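Local structure of interferon gamma receptor 1 (Gallus gallus, 4EQ3) at residues 17-22 and 26-31. The protein probably binds the cytokine interferon gamma at the cell surface, this chain being two fibronectin type III-like domains that precede the membrane-spanning part of the receptor. Residues are numbered along the deposited sequence; the frame is centred on the assembly and turned at random.
Sequences TSVKSK and TVLYWQ
Ser-18 and Tyr-29 face each other as an antiparallel hydrogen-bonded pair, and Lys-20 and Val-27 form the next one, so four backbone bonds join the two strands, whose directions differ by 158°. Both bonds of the second pair are nearly straight: Lys-20 N gives to Val-27 O at 2.8 Å, as does Val-27 N to Lys-20 O. At the first pair Ser-18 N meets Tyr-29 O at 2.7 Å but is more bent, 144°. Between these rungs the carbonyls also take CA-H...O contacts, such as Leu-28 CA to Ser-18 O at 3.4 Å.

Side chains alternate between two faces. On the inner one, Val-19 and Leu-28 are a non-hydrogen-bonded pair; Val-19 CG2 lies against Leu-28 CD1 (3.7 Å). The other valine methyl, CG1, set opposite the backbone N (chi1 180°), reaches Thr-26 CG2 at 3.6 Å. Branched apolar residues suit this face, which packs on Phe-82 and Ile-84 of strand 81-88. Thr-26 serves two neighbours: its methyl joins the valine, and its OG1 shares a 2.9 Å hydrogen bond with Ser-21 OG. Either hydroxyl could be the donor, and the bond gives each a polar partner on a buried residue. On the outer face CB and CG of Lys-20 lie at the edge of the Tyr-29 ring, close to its plane, with CG 3.7 Å from CE2, and the two side chains cross at about a right angle. Lysine suits this exposed place because its aliphatic stem can pack on the ring while bends at chi2 and chi3 carry the ammonium group away from strand 26-31 toward solvent.

Strand 25-31 also pairs with strand 66-68, making 17-22 an edge strand of a three-stranded sheet. The hairpin is the A-B pair of the N-terminal fibronectin type III-like sandwich, its inner face turned to the opposing sheet, as in class II cytokine receptors.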
ATOM      1  N   THR A  17     -19.036   5.696  -3.106  1.00 25.91           N
ATOM      2  CA  THR A  17     -18.054   5.442  -2.064  1.00 24.12           C
ATOM      3  C   THR A  17     -16.967   4.538  -2.600  1.00 24.22           C
ATOM      4  O   THR A  17     -17.237   3.615  -3.372  1.00 23.84           O
ATOM      5  CB  THR A  17     -18.685   4.805  -0.808  1.00 28.34           C
ATOM      6  OG1 THR A  17     -19.150   3.477  -1.110  1.00 26.19           O
ATOM      7  CG2 THR A  17     -19.834   5.661  -0.316  1.00 28.36           C
ATOM      8  N   SER A  18     -15.731   4.821  -2.210  1.00 24.25           N
ATOM      9  CA  SER A  18     -14.610   4.000  -2.628  1.00 24.23           C
ATOM     10  C   SER A  18     -13.474   4.062  -1.618  1.00 25.44           C
ATOM     11  O   SER A  18     -12.991   5.146  -1.263  1.00 24.44           O
ATOM     12  CB  SER A  18     -14.109   4.446  -4.000  1.00 25.99           C
ATOM     13  OG  SER A  18     -12.981   3.679  -4.380  1.00 27.97           O
ATOM     14  N   VAL A  19     -13.044   2.895  -1.155  1.00 22.24           N
ATOM     15  CA  VAL A  19     -11.894   2.831  -0.272  1.00 23.56           C
ATOM     16  C   VAL A  19     -10.701   2.413  -1.122  1.00 25.95           C
ATOM     17  O   VAL A  19     -10.721   1.360  -1.760  1.00 23.52           O
ATOM     18  CB  VAL A  19     -12.076   1.826   0.887  1.00 24.59           C
ATOM     19  CG1 VAL A  19     -10.830   1.812   1.757  1.00 23.63           C
ATOM     20  CG2 VAL A  19     -13.310   2.164   1.726  1.00 21.61           C
ATOM     21  N   LYS A  20      -9.687   3.271  -1.172  1.00 25.04           N
ATOM     22  CA  LYS A  20      -8.467   2.990  -1.923  1.00 22.16           C
ATOM     23  C   LYS A  20      -7.308   2.856  -0.956  1.00 20.85           C
ATOM     24  O   LYS A  20      -7.004   3.785  -0.216  1.00 23.62           O
ATOM     25  CB  LYS A  20      -8.184   4.128  -2.895  1.00 24.47           C
ATOM     26  CG  LYS A  20      -9.317   4.387  -3.849  1.00 30.38           C
ATOM     27  CD  LYS A  20      -9.497   3.231  -4.810  1.00 34.27           C
ATOM     28  CE  LYS A  20      -8.365   3.184  -5.817  1.00 39.90           C
ATOM     29  NZ  LYS A  20      -8.793   2.492  -7.062  1.00 46.62           N
ATOM     30  N   SER A  21      -6.647   1.708  -0.973  1.00 22.77           N
ATOM     31  CA  SER A  21      -5.555   1.444  -0.054  1.00 23.14           C
ATOM     32  C   SER A  21      -4.328   1.002  -0.825  1.00 23.83           C
ATOM     33  O   SER A  21      -4.368   0.007  -1.546  1.00 23.86           O
ATOM     34  CB  SER A  21      -5.951   0.353   0.941  1.00 22.42           C
ATOM     35  OG  SER A  21      -4.886   0.063   1.821  1.00 22.44           O
ATOM     36  N   LYS A  22      -3.262   1.767  -0.735  1.00 22.49           N
ATOM     37  CA  LYS A  22      -1.985   1.442  -1.349  1.00 22.94           C
ATOM     38  C   LYS A  22      -0.796   1.790  -0.488  1.00 22.36           C
ATOM     39  O   LYS A  22      -0.700   2.904  -0.056  1.00 22.29           O
ATOM     40  CB  LYS A  22      -1.870   2.108  -2.716  1.00 24.29           C
ATOM     41  CG  LYS A  22      -0.630   1.837  -3.534  1.00 25.43           C
ATOM     42  CD  LYS A  22      -0.990   1.344  -4.842  1.00 30.35           C
ATOM     43  CE  LYS A  22      -0.546   2.232  -5.988  1.00 33.63           C
ATOM     44  NZ  LYS A  22      -1.475   2.204  -7.134  1.00 33.50           N
ATOM     45  N   THR A  26      -4.479   4.385   3.386  1.00 18.47           N
ATOM     46  CA  THR A  26      -5.852   4.072   3.042  1.00 19.77           C
ATOM     47  C   THR A  26      -6.717   5.313   3.057  1.00 18.20           C
ATOM     48  O   THR A  26      -6.782   6.029   4.060  1.00 19.74           O
ATOM     49  CB  THR A  26      -6.452   3.035   4.006  1.00 18.72           C
ATOM     50  OG1 THR A  26      -5.618   1.877   4.025  1.00 20.25           O
ATOM     51  CG2 THR A  26      -7.847   2.647   3.561  1.00 18.61           C
ATOM     52  N   VAL A  27      -7.406   5.550   1.951  1.00 17.32           N
ATOM     53  CA  VAL A  27      -8.259   6.722   1.850  1.00 19.36           C
ATOM     54  C   VAL A  27      -9.639   6.382   1.316  1.00 19.49           C
ATOM     55  O   VAL A  27      -9.791   5.588   0.381  1.00 18.90           O
ATOM     56  CB  VAL A  27      -7.614   7.835   0.993  1.00 19.68           C
ATOM     57  CG1 VAL A  27      -8.367   9.136   1.190  1.00 21.23           C
ATOM     58  CG2 VAL A  27      -6.162   8.019   1.373  1.00 17.53           C
ATOM     59  N   LEU A  28     -10.646   6.987   1.938  1.00 19.49           N
ATOM     60  CA  LEU A  28     -12.034   6.793   1.562  1.00 19.97           C
ATOM     61  C   LEU A  28     -12.479   7.975   0.726  1.00 21.51           C
ATOM     62  O   LEU A  28     -12.240   9.118   1.094  1.00 24.44           O
ATOM     63  CB  LEU A  28     -12.914   6.705   2.814  1.00 20.57           C
ATOM     64  CG  LEU A  28     -14.425   6.784   2.590  1.00 22.74           C
ATOM     65  CD1 LEU A  28     -14.961   5.518   1.914  1.00 19.46           C
ATOM     66  CD2 LEU A  28     -15.142   7.010   3.919  1.00 24.35           C
ATOM     67  N   TYR A  29     -13.126   7.697  -0.398  1.00 22.17           N
ATOM     68  CA  TYR A  29     -13.589   8.751  -1.277  1.00 22.79           C
ATOM     69  C   TYR A  29     -15.076   8.594  -1.546  1.00 23.03           C
ATOM     70  O   TYR A  29     -15.592   7.487  -1.551  1.00 21.76           O
ATOM     71  CB  TYR A  29     -12.862   8.685  -2.618  1.00 23.82           C
ATOM     72  CG  TYR A  29     -11.363   8.807  -2.535  1.00 23.53           C
ATOM     73  CD1 TYR A  29     -10.759  10.052  -2.400  1.00 23.07           C
ATOM     74  CD2 TYR A  29     -10.547   7.682  -2.606  1.00 21.77           C
ATOM     75  CE1 TYR A  29      -9.381  10.174  -2.341  1.00 25.14           C
ATOM     76  CE2 TYR A  29      -9.155   7.797  -2.547  1.00 22.70           C
ATOM     77  CZ  TYR A  29      -8.585   9.048  -2.415  1.00 23.76           C
ATOM     78  OH  TYR A  29      -7.221   9.191  -2.353  1.00 22.85           O
ATOM     79  N   TRP A  30     -15.745   9.710  -1.802  1.00 18.58           N
ATOM     80  CA  TRP A  30     -17.125   9.698  -2.238  1.00 19.88           C
ATOM     81  C   TRP A  30     -17.413  10.912  -3.113  1.00 23.21           C
ATOM     82  O   TRP A  30     -16.560  11.792  -3.308  1.00 20.31           O
ATOM     83  CB  TRP A  30     -18.073   9.682  -1.034  1.00 20.22           C
ATOM     84  CG  TRP A  30     -17.840  10.807  -0.073  1.00 18.98           C
ATOM     85  CD1 TRP A  30     -18.506  11.998  -0.026  1.00 20.80           C
ATOM     86  CD2 TRP A  30     -16.869  10.846   0.981  1.00 20.28           C
ATOM     87  NE1 TRP A  30     -18.002  12.779   0.992  1.00 23.79           N
ATOM     88  CE2 TRP A  30     -16.996  12.094   1.621  1.00 22.57           C
ATOM     89  CE3 TRP A  30     -15.900   9.948   1.439  1.00 18.34           C
ATOM     90  CZ2 TRP A  30     -16.198  12.463   2.700  1.00 24.68           C
ATOM     91  CZ3 TRP A  30     -15.107  10.318   2.511  1.00 19.91           C
ATOM     92  CH2 TRP A  30     -15.257  11.564   3.126  1.00 22.72           C
ATOM     93  N   GLN A  31     -18.624  10.954  -3.641  1.00 27.29           N
ATOM     94  CA  GLN A  31     -19.043  12.056  -4.477  1.00 29.60           C
ATOM     95  C   GLN A  31     -20.361  12.611  -3.966  1.00 34.02           C
ATOM     96  O   GLN A  31     -21.116  11.919  -3.266  1.00 28.89           O
ATOM     97  CB  GLN A  31     -19.165  11.593  -5.928  1.00 32.05           C
ATOM     98  CG  GLN A  31     -17.819  11.303  -6.582  1.00 34.62           C
ATOM     99  CD  GLN A  31     -17.955  10.719  -7.966  1.00 35.80           C
ATOM    100  OE1 GLN A  31     -18.799   9.855  -8.204  1.00 42.76           O
ATOM    101  NE2 GLN A  31     -17.113  11.180  -8.890  1.00 39.25           N
TER